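Local coordinates for protein tudor (Drosophila melanogaster, PDB 3NTK) that recognises methylated arginines of the Piwi protein Aubergine, here through its last extended Tudor domain, and is required for primordial germ cell formation, at residues P14-V19 with S108-L113; G76-H81 with Q92-L97; E136-E141 with L155-K160. One frame throughout, in Å; residues are numbered along the deposited sequence.

Contact 1: residues P14-V19 with S108-L113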
loop_
_atom_site.group_PDB
_atom_site.type_symbol
_atom_site.label_atom_id
_atom_site.label_comp_id
_atom_site.label_asym_id
_atom_site.label_seq_id
_atom_site.Cartn_x
_atom_site.Cartn_y
_atom_site.Cartn_z
ATOM N N PRO A 14 -10.636 -8.697 -4.155
ATOM C CA PRO A 14 -11.359 -8.311 -2.942
ATOM C C PRO A 14 -10.694 -8.810 -1.660
ATOM O O PRO A 14 -10.726 -8.128 -0.639
ATOM C CB PRO A 14 -12.737 -8.936 -3.145
ATOM C CG PRO A 14 -12.898 -8.904 -4.642
ATOM C CD PRO A 14 -11.536 -9.364 -5.112
ATOM N N MET A 15 -10.084 -9.992 -1.704
ATOM C CA MET A 15 -9.466 -10.503 -0.492
ATOM C C MET A 15 -8.063 -10.001 -0.223
ATOM O O MET A 15 -7.452 -10.376 0.772
ATOM C CB MET A 15 -9.495 -12.033 -0.449
ATOM C CG MET A 15 -9.098 -12.743 -1.700
ATOM S SD MET A 15 -7.506 -12.298 -2.335
ATOM C CE MET A 15 -8.002 -11.720 -3.897
ATOM N N SER A 16 -7.550 -9.149 -1.100
ATOM C CA SER A 16 -6.221 -8.598 -0.883
ATOM C C SER A 16 -5.940 -7.352 -1.703
ATOM O O SER A 16 -5.681 -7.432 -2.909
ATOM C CB SER A 16 -5.143 -9.646 -1.175
ATOM O OG SER A 16 -3.862 -9.152 -0.804
ATOM N N PHE A 17 -6.006 -6.201 -1.044
ATOM C CA PHE A 17 -5.710 -4.939 -1.697
ATOM C C PHE A 17 -5.121 -3.952 -0.691
ATOM O O PHE A 17 -5.154 -4.187 0.520
ATOM C CB PHE A 17 -6.953 -4.357 -2.393
ATOM C CG PHE A 17 -8.107 -4.058 -1.479
ATOM C CD1 PHE A 17 -8.996 -5.059 -1.097
ATOM C CD2 PHE A 17 -8.342 -2.756 -1.043
ATOM C CE1 PHE A 17 -10.106 -4.766 -0.296
ATOM C CE2 PHE A 17 -9.448 -2.455 -0.243
ATOM C CZ PHE A 17 -10.330 -3.461 0.129
ATOM N N TYR A 18 -4.546 -2.868 -1.198
ATOM C CA TYR A 18 -3.939 -1.853 -0.344
ATOM C C TYR A 18 -4.551 -0.482 -0.575
ATOM O O TYR A 18 -4.880 -0.121 -1.708
ATOM C CB TYR A 18 -2.434 -1.760 -0.606
ATOM C CG TYR A 18 -1.652 -2.961 -0.133
ATOM C CD1 TYR A 18 -1.586 -4.128 -0.901
ATOM C CD2 TYR A 18 -0.977 -2.929 1.088
ATOM C CE1 TYR A 18 -0.858 -5.238 -0.457
ATOM C CE2 TYR A 18 -0.250 -4.026 1.538
ATOM C CZ TYR A 18 -0.194 -5.174 0.765
ATOM O OH TYR A 18 0.527 -6.252 1.232
ATOM N N VAL A 19 -4.671 0.288 0.501
ATOM C CA VAL A 19 -5.230 1.626 0.424
ATOM C C VAL A 19 -4.377 2.635 1.175
ATOM O O VAL A 19 -3.536 2.275 2.001
ATOM C CB VAL A 19 -6.649 1.683 1.028
ATOM C CG1 VAL A 19 -7.539 0.652 0.354
ATOM C CG2 VAL A 19 -6.596 1.450 2.537
ATOM N N SER A 108 0.494 2.794 3.837
ATOM C CA SER A 108 -0.421 2.061 2.964
ATOM C C SER A 108 -0.944 0.976 3.907
ATOM O O SER A 108 -0.218 0.520 4.805
ATOM C CB SER A 108 0.288 1.437 1.750
ATOM O OG SER A 108 1.077 0.314 2.093
ATOM N N ARG A 109 -2.198 0.582 3.737
ATOM C CA ARG A 109 -2.779 -0.435 4.602
ATOM C C ARG A 109 -3.322 -1.603 3.821
ATOM O O ARG A 109 -4.012 -1.420 2.819
ATOM C CB ARG A 109 -3.910 0.163 5.430
ATOM C CG ARG A 109 -3.487 1.358 6.226
ATOM C CD ARG A 109 -4.594 1.823 7.134
ATOM N NE ARG A 109 -4.228 3.069 7.792
ATOM C CZ ARG A 109 -4.908 3.603 8.798
ATOM N NH1 ARG A 109 -5.991 2.992 9.263
ATOM N NH2 ARG A 109 -4.506 4.747 9.330
ATOM N N HIS A 110 -2.998 -2.810 4.273
ATOM C CA HIS A 110 -3.500 -3.998 3.620
ATOM C C HIS A 110 -4.925 -4.219 4.120
ATOM O O HIS A 110 -5.206 -4.080 5.321
ATOM C CB HIS A 110 -2.635 -5.219 3.953
ATOM C CG HIS A 110 -3.052 -6.457 3.224
ATOM N ND1 HIS A 110 -3.544 -7.571 3.870
ATOM C CD2 HIS A 110 -3.098 -6.740 1.899
ATOM C CE1 HIS A 110 -3.876 -8.486 2.975
ATOM N NE2 HIS A 110 -3.616 -8.007 1.772
ATOM N N CYS A 111 -5.814 -4.565 3.193
ATOM C CA CYS A 111 -7.223 -4.805 3.497
ATOM C C CYS A 111 -7.746 -6.034 2.782
ATOM O O CYS A 111 -7.191 -6.464 1.771
ATOM C CB CYS A 111 -8.097 -3.641 3.013
ATOM S SG CYS A 111 -7.739 -2.020 3.658
ATOM N N GLU A 112 -8.835 -6.588 3.310
ATOM C CA GLU A 112 -9.502 -7.717 2.679
ATOM C C GLU A 112 -10.986 -7.491 2.927
ATOM O O GLU A 112 -11.391 -7.109 4.022
ATOM C CB GLU A 112 -9.042 -9.071 3.240
ATOM C CG GLU A 112 -9.363 -9.375 4.687
ATOM C CD GLU A 112 -8.999 -10.815 5.055
ATOM O OE1 GLU A 112 -7.858 -11.232 4.753
ATOM O OE2 GLU A 112 -9.838 -11.533 5.650
ATOM N N LEU A 113 -11.791 -7.701 1.895
ATOM C CA LEU A 113 -13.222 -7.484 2.020
ATOM C C LEU A 113 -13.946 -8.517 2.853
ATOM O O LEU A 113 -13.587 -9.695 2.872
ATOM C CB LEU A 113 -13.892 -7.457 0.643
ATOM C CG LEU A 113 -13.739 -6.228 -0.251
ATOM C CD1 LEU A 113 -14.584 -6.422 -1.506
ATOM C CD2 LEU A 113 -14.178 -4.987 0.502
HETATM O O HOH W 1 -6.063 -11.184 2.903
#

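Contact 2: residues G76-H81 with Q92-L97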
loop_
_atom_site.group_PDB
_atom_site.type_symbol
_atom_site.label_atom_id
_atom_site.label_comp_id
_atom_site.label_asym_id
_atom_site.label_seq_id
_atom_site.Cartn_x
_atom_site.Cartn_y
_atom_site.Cartn_z
ATOM N N GLY A 76 23.049 -9.076 -5.635
ATOM C CA GLY A 76 22.659 -7.921 -4.845
ATOM C C GLY A 76 21.220 -7.480 -5.036
ATOM O O GLY A 76 20.856 -6.366 -4.656
ATOM N N LYS A 77 20.400 -8.342 -5.628
ATOM C CA LYS A 77 18.994 -8.021 -5.852
ATOM C C LYS A 77 18.142 -8.468 -4.672
ATOM O O LYS A 77 18.465 -9.441 -3.995
ATOM C CB LYS A 77 18.463 -8.721 -7.103
ATOM C CG LYS A 77 19.092 -8.297 -8.415
ATOM C CD LYS A 77 18.430 -9.057 -9.554
ATOM C CE LYS A 77 18.979 -8.660 -10.908
ATOM N NZ LYS A 77 18.241 -9.366 -11.996
ATOM N N CYS A 78 17.049 -7.749 -4.439
ATOM C CA CYS A 78 16.120 -8.081 -3.366
ATOM C C CYS A 78 14.706 -7.755 -3.799
ATOM O O CYS A 78 14.479 -6.804 -4.551
ATOM C CB CYS A 78 16.410 -7.270 -2.096
ATOM S SG CYS A 78 17.848 -7.743 -1.132
ATOM N N GLU A 79 13.753 -8.552 -3.332
ATOM C CA GLU A 79 12.359 -8.274 -3.615
ATOM C C GLU A 79 11.956 -7.456 -2.394
ATOM O O GLU A 79 12.135 -7.901 -1.260
ATOM C CB GLU A 79 11.520 -9.550 -3.667
ATOM C CG GLU A 79 10.094 -9.289 -4.122
ATOM C CD GLU A 79 9.132 -10.394 -3.727
ATOM O OE1 GLU A 79 9.421 -11.574 -4.021
ATOM O OE2 GLU A 79 8.083 -10.081 -3.125
ATOM N N VAL A 80 11.442 -6.255 -2.613
ATOM C CA VAL A 80 11.051 -5.417 -1.495
ATOM C C VAL A 80 9.584 -5.040 -1.564
ATOM O O VAL A 80 8.942 -5.162 -2.606
ATOM C CB VAL A 80 11.879 -4.112 -1.447
ATOM C CG1 VAL A 80 13.364 -4.443 -1.411
ATOM C CG2 VAL A 80 11.551 -3.235 -2.653
ATOM N N HIS A 81 9.066 -4.593 -0.431
ATOM C CA HIS A 81 7.690 -4.146 -0.330
ATOM C C HIS A 81 7.748 -2.689 0.096
ATOM O O HIS A 81 8.307 -2.367 1.149
ATOM C CB HIS A 81 6.933 -4.954 0.722
ATOM C CG HIS A 81 5.500 -4.551 0.866
ATOM N ND1 HIS A 81 5.056 -3.724 1.873
ATOM C CD2 HIS A 81 4.418 -4.828 0.101
ATOM C CE1 HIS A 81 3.760 -3.511 1.725
ATOM N NE2 HIS A 81 3.349 -4.170 0.656
ATOM N N GLN A 92 17.988 -3.193 -6.824
ATOM C CA GLN A 92 19.383 -3.392 -6.441
ATOM C C GLN A 92 19.915 -2.173 -5.703
ATOM O O GLN A 92 21.042 -2.185 -5.213
ATOM C CB GLN A 92 20.258 -3.617 -7.678
ATOM C CG GLN A 92 19.953 -4.872 -8.466
ATOM C CD GLN A 92 20.916 -5.063 -9.624
ATOM O OE1 GLN A 92 21.022 -4.207 -10.501
ATOM N NE2 GLN A 92 21.626 -6.186 -9.626
ATOM N N GLN A 93 19.107 -1.122 -5.623
ATOM C CA GLN A 93 19.540 0.110 -4.976
ATOM C C GLN A 93 18.929 0.303 -3.594
ATOM O O GLN A 93 17.721 0.514 -3.465
ATOM C CB GLN A 93 19.198 1.306 -5.871
ATOM C CG GLN A 93 19.762 1.202 -7.289
ATOM C CD GLN A 93 21.268 0.965 -7.310
ATOM O OE1 GLN A 93 22.006 1.525 -6.500
ATOM N NE2 GLN A 93 21.729 0.143 -8.251
ATOM N N PHE A 94 19.771 0.236 -2.568
ATOM C CA PHE A 94 19.309 0.395 -1.195
ATOM C C PHE A 94 20.150 1.407 -0.444
ATOM O O PHE A 94 21.384 1.428 -0.564
ATOM C CB PHE A 94 19.383 -0.931 -0.434
ATOM C CG PHE A 94 18.851 -2.101 -1.202
ATOM C CD1 PHE A 94 19.680 -2.828 -2.048
ATOM C CD2 PHE A 94 17.519 -2.469 -1.092
ATOM C CE1 PHE A 94 19.188 -3.910 -2.775
ATOM C CE2 PHE A 94 17.014 -3.550 -1.816
ATOM C CZ PHE A 94 17.855 -4.271 -2.659
ATOM N N ARG A 95 19.478 2.244 0.337
ATOM C CA ARG A 95 20.171 3.227 1.143
ATOM C C ARG A 95 19.643 3.113 2.562
ATOM O O ARG A 95 18.547 2.598 2.790
ATOM C CB ARG A 95 19.960 4.626 0.571
ATOM C CG ARG A 95 20.502 4.720 -0.857
ATOM C CD ARG A 95 20.459 6.112 -1.421
ATOM N NE ARG A 95 20.953 6.111 -2.796
ATOM C CZ ARG A 95 20.973 7.175 -3.588
ATOM N NH1 ARG A 95 20.530 8.344 -3.144
ATOM N NH2 ARG A 95 21.414 7.061 -4.837
ATOM N N GLN A 96 20.425 3.587 3.518
ATOM C CA GLN A 96 20.019 3.496 4.907
ATOM C C GLN A 96 18.889 4.450 5.280
ATOM O O GLN A 96 18.866 5.605 4.869
ATOM C CB GLN A 96 21.231 3.716 5.808
ATOM C CG GLN A 96 22.197 2.545 5.735
ATOM C CD GLN A 96 23.288 2.618 6.775
ATOM O OE1 GLN A 96 23.038 2.985 7.925
ATOM N NE2 GLN A 96 24.505 2.249 6.383
ATOM N N LEU A 97 17.937 3.938 6.049
ATOM C CA LEU A 97 16.805 4.744 6.493
ATOM C C LEU A 97 17.120 5.316 7.871
ATOM O O LEU A 97 17.357 4.571 8.820
ATOM C CB LEU A 97 15.545 3.878 6.573
ATOM C CG LEU A 97 14.246 4.513 7.085
ATOM C CD1 LEU A 97 13.762 5.580 6.105
ATOM C CD2 LEU A 97 13.189 3.421 7.254
HETATM O O HOH W 2 22.678 -4.399 -4.591
#

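Contact 3: residues E136-E141 with L155-K160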
loop_
_atom_site.group_PDB
_atom_site.type_symbol
_atom_site.label_atom_id
_atom_site.label_comp_id
_atom_site.label_asym_id
_atom_site.label_seq_id
_atom_site.Cartn_x
_atom_site.Cartn_y
_atom_site.Cartn_z
ATOM N N GLU A 136 -9.380 7.540 -7.959
ATOM C CA GLU A 136 -10.587 8.036 -7.315
ATOM C C GLU A 136 -10.687 7.649 -5.846
ATOM O O GLU A 136 -10.063 6.690 -5.394
ATOM C CB GLU A 136 -11.829 7.538 -8.052
ATOM C CG GLU A 136 -11.791 7.779 -9.550
ATOM C CD GLU A 136 -13.173 7.930 -10.144
ATOM O OE1 GLU A 136 -14.064 7.136 -9.783
ATOM O OE2 GLU A 136 -13.370 8.840 -10.976
ATOM N N THR A 137 -11.490 8.406 -5.110
ATOM C CA THR A 137 -11.690 8.165 -3.690
ATOM C C THR A 137 -12.785 7.138 -3.427
ATOM O O THR A 137 -13.836 7.157 -4.064
ATOM C CB THR A 137 -12.061 9.479 -2.961
ATOM O OG1 THR A 137 -10.947 10.378 -3.009
ATOM C CG2 THR A 137 -12.427 9.208 -1.509
ATOM N N PHE A 138 -12.514 6.234 -2.491
ATOM C CA PHE A 138 -13.459 5.204 -2.073
ATOM C C PHE A 138 -13.565 5.378 -0.569
ATOM O O PHE A 138 -12.831 6.170 0.014
ATOM C CB PHE A 138 -12.916 3.795 -2.353
ATOM C CG PHE A 138 -12.941 3.403 -3.802
ATOM C CD1 PHE A 138 -11.948 3.830 -4.670
ATOM C CD2 PHE A 138 -13.974 2.617 -4.299
ATOM C CE1 PHE A 138 -11.985 3.481 -6.021
ATOM C CE2 PHE A 138 -14.020 2.264 -5.646
ATOM C CZ PHE A 138 -13.026 2.696 -6.507
ATOM N N GLN A 139 -14.484 4.660 0.062
ATOM C CA GLN A 139 -14.589 4.722 1.514
ATOM C C GLN A 139 -14.560 3.295 2.025
ATOM O O GLN A 139 -14.985 2.367 1.334
ATOM C CB GLN A 139 -15.887 5.386 1.979
ATOM C CG GLN A 139 -16.035 6.842 1.587
ATOM C CD GLN A 139 -16.359 6.994 0.125
ATOM O OE1 GLN A 139 -17.301 6.372 -0.378
ATOM N NE2 GLN A 139 -15.588 7.822 -0.572
ATOM N N VAL A 140 -14.032 3.115 3.227
ATOM C CA VAL A 140 -13.986 1.794 3.830
ATOM C C VAL A 140 -14.495 1.874 5.253
ATOM O O VAL A 140 -14.251 2.857 5.956
ATOM C CB VAL A 140 -12.550 1.201 3.869
ATOM C CG1 VAL A 140 -12.084 0.854 2.465
ATOM C CG2 VAL A 140 -11.590 2.186 4.534
ATOM N N GLU A 141 -15.237 0.851 5.660
ATOM C CA GLU A 141 -15.724 0.761 7.024
ATOM C C GLU A 141 -14.804 -0.313 7.586
ATOM O O GLU A 141 -14.764 -1.421 7.059
ATOM C CB GLU A 141 -17.175 0.273 7.073
ATOM C CG GLU A 141 -17.824 0.421 8.447
ATOM C CD GLU A 141 -19.059 -0.453 8.629
ATOM O OE1 GLU A 141 -19.771 -0.708 7.633
ATOM O OE2 GLU A 141 -19.325 -0.874 9.776
ATOM N N LEU A 155 -16.424 -2.097 1.595
ATOM C CA LEU A 155 -16.071 -1.061 0.635
ATOM C C LEU A 155 -17.261 -0.261 0.111
ATOM O O LEU A 155 -18.335 -0.810 -0.153
ATOM C CB LEU A 155 -15.319 -1.702 -0.537
ATOM C CG LEU A 155 -14.739 -0.806 -1.635
ATOM C CD1 LEU A 155 -13.644 0.071 -1.062
ATOM C CD2 LEU A 155 -14.195 -1.678 -2.763
ATOM N N PHE A 156 -17.050 1.043 -0.036
ATOM C CA PHE A 156 -18.079 1.942 -0.540
ATOM C C PHE A 156 -17.517 2.843 -1.629
ATOM O O PHE A 156 -16.315 3.114 -1.681
ATOM C CB PHE A 156 -18.641 2.816 0.585
ATOM C CG PHE A 156 -19.262 2.036 1.711
ATOM C CD1 PHE A 156 -18.468 1.313 2.594
ATOM C CD2 PHE A 156 -20.644 2.009 1.875
ATOM C CE1 PHE A 156 -19.041 0.568 3.625
ATOM C CE2 PHE A 156 -21.228 1.268 2.903
ATOM C CZ PHE A 156 -20.423 0.545 3.779
ATOM N N TYR A 157 -18.399 3.305 -2.504
ATOM C CA TYR A 157 -18.007 4.198 -3.582
ATOM C C TYR A 157 -19.084 5.277 -3.624
ATOM O O TYR A 157 -20.265 4.974 -3.786
ATOM C CB TYR A 157 -17.938 3.439 -4.903
ATOM C CG TYR A 157 -17.476 4.287 -6.058
ATOM C CD1 TYR A 157 -16.243 4.942 -6.025
ATOM C CD2 TYR A 157 -18.275 4.441 -7.188
ATOM C CE1 TYR A 157 -15.820 5.730 -7.093
ATOM C CE2 TYR A 157 -17.863 5.221 -8.257
ATOM C CZ TYR A 157 -16.641 5.861 -8.205
ATOM O OH TYR A 157 -16.249 6.628 -9.270
ATOM N N GLN A 158 -18.672 6.530 -3.464
ATOM C CA GLN A 158 -19.612 7.643 -3.423
ATOM C C GLN A 158 -20.521 7.409 -2.215
ATOM O O GLN A 158 -21.707 7.725 -2.230
ATOM C CB GLN A 158 -20.427 7.714 -4.713
ATOM C CG GLN A 158 -19.605 8.128 -5.924
ATOM C CD GLN A 158 -20.456 8.342 -7.157
ATOM O OE1 GLN A 158 -21.474 9.032 -7.106
ATOM N NE2 GLN A 158 -20.038 7.762 -8.277
ATOM N N SER A 159 -19.930 6.836 -1.169
ATOM C CA SER A 159 -20.625 6.543 0.082
ATOM C C SER A 159 -21.751 5.514 -0.021
ATOM O O SER A 159 -22.616 5.447 0.854
ATOM C CB SER A 159 -21.157 7.839 0.702
ATOM O OG SER A 159 -20.080 8.688 1.067
ATOM N N LYS A 160 -21.737 4.714 -1.083
ATOM C CA LYS A 160 -22.743 3.667 -1.269
ATOM C C LYS A 160 -22.037 2.311 -1.310
ATOM O O LYS A 160 -20.918 2.210 -1.814
ATOM C CB LYS A 160 -23.503 3.876 -2.579
ATOM C CG LYS A 160 -24.240 5.201 -2.675
ATOM C CD LYS A 160 -25.311 5.316 -1.607
ATOM C CE LYS A 160 -25.912 6.713 -1.589
ATOM N NZ LYS A 160 -24.872 7.737 -1.281
HETATM O O HOH W 3 -16.189 7.813 -3.364
#

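Contact 1: residues P14-V19 with S108-L113
Phe17 and Cys111 face each other as an antiparallel hydrogen-bonded pair, and the tight side of the contact is built round them. The thiol residue lays its CB over one face of the phenyl ring, 3.9 Å from the Phe17 centroid and 20° off the ring normal. Phe17 has CG between its backbone N and carbonyl carbon (chi1 61°), which directs the ring across the strand partner, where CE1 meets Leu113 CG at 3.9 Å. On the same face Val19 CG2 touches Cys111 SG at 3.8 Å, and Val153 and Phe11 from the adjoining strands continue the apolar layer. The backbones supply paired bonds at Phe17–Cys111 and Val19–Arg109, with a further one from Leu113 N to Pro14 O. This antiparallel pairing belongs to the OB-fold of the extended Tudor domain and joins its N-terminal hairpin to strand 109-113. Tyr18 and His110 occupy the other, partly exposed face. His110 CD2 stands over the Tyr18 ring, 3.5 Å from CZ, with the ring planes 53° apart. Ser16 OG reaches His110 NE2 at 2.8 Å, at the edge of the imidazole and in its plane; with ND1 bonded to Thr150 OG1, both ring nitrogens are gripped and rotation is restrained. The solvent side is at Met15, where a water donates to Met15 O at 2.7 Å and to Glu112 OE1, a carboxylate oxygen also salt-bridged to Lys146.

Contact 2: residues G76-H81 with Q92-L97
Gly76 O accepts at 2.7 Å from a water that donates also to Gln92 O at 2.8 Å and so bridges the two segments; Phe94 CE1 lies 3.5 Å from the same Gly76 O. The carbonyl oxygen and the water both lie at the ring's edge, in its plane, so the bridge sits beside the phenyl rim and not over a face. Further along the ring, Cys78 CB is 3.4 Å from Phe94 CZ, and SG approaches the ring obliquely, 45° off its normal. Val80 CG1 then closes on Phe94 CE2 at 3.8 Å, again in the ring plane. These strands, 78-82 and 87-95, form a hairpin of the Tudor core, a member of the SH3 clan. Between the two segments the CA atoms come nearest at Lys77 and Gln92, 4.7 Å apart, but the chains then part, with Gly76 CA and Gln93 CA separated by 8.6 Å. The Phe94 ring reaches back between the parted chains: with CG opposite the carbonyl carbon (chi1 -45°), it is directed at Cys78 and Val80, and Cys54 and Phe45 pack against it inside the core. At the exposed end Lys77 CG rests against the Gln92 side chain, 3.5 Å from NE2, while that amide nitrogen donates to Asp75 O.

Contact 3: residues E136-E141 with L155-K160
This is a beta-hairpin contact in the C-terminal part of the chain, within the OB-fold sheet, where strand 137-145 runs antiparallel to strand 151-157. Gln139 and Phe156 make the hydrogen-bonded pair: Gln139 N reaches Phe156 O at 3.0 Å, nearly straight, and Phe156 N returns to Gln139 O. On one face Leu155 CD1 packs against Val140 CG1 at 3.9 Å. Toward the start of the first strand, Phe138 offers a ring face to Tyr157: Tyr157 CD1 stands 3.5 Å from Phe138 CE2, with the planes 36° apart; Phe129 of helix 120-131 meets the Tyr157 ring edge-to-face and also touches the Phe138 side chain. Tyr157 CG is opposite the backbone N (chi1 -177°), which sends the phenol past Phe138 to Glu136. There OH donates to Glu136 OE1 at a very short, doubtful 2.3 Å. With an alanine here in place of Phe138, Tyr157 would probably lose the surface its ring leans on and become freer to turn. The other face carries Gln139, bent at chi2 so that OE1 takes Ser159 N at 2.8 Å, the donor standing 40° out of the amide plane. Its NE2 donates to Asn5 OD1 and to a water that also accepts from Gln158 N and donates to Thr137 O. Thus the buried amide ties the type I' turn from Tyr157 to Lys160 to the opposing strand directly through OE1, the water adding a second link.

From the N terminus, segment 14-19 enters first but waits until 108-113 for its partner, so contact 1 closes a long excursion of 88 residues. Contact 2 lies wholly within that excursion, as a short hairpin closure of the Tudor core, about 24 Å away between centres. Contact 3 follows in series, closing a further hairpin after contact 1 is complete. Strands 109-113 and 151-157 are parallel neighbours, and Leu113 CD2 meets Leu155 CB at 3.6 Å, joining contacts 1 and 3 in the OB-fold. The Tudor core meets that fold where Tyr18 packs on His81, whereas contacts 2 and 3 stay about 16 Å apart at their nearest atoms.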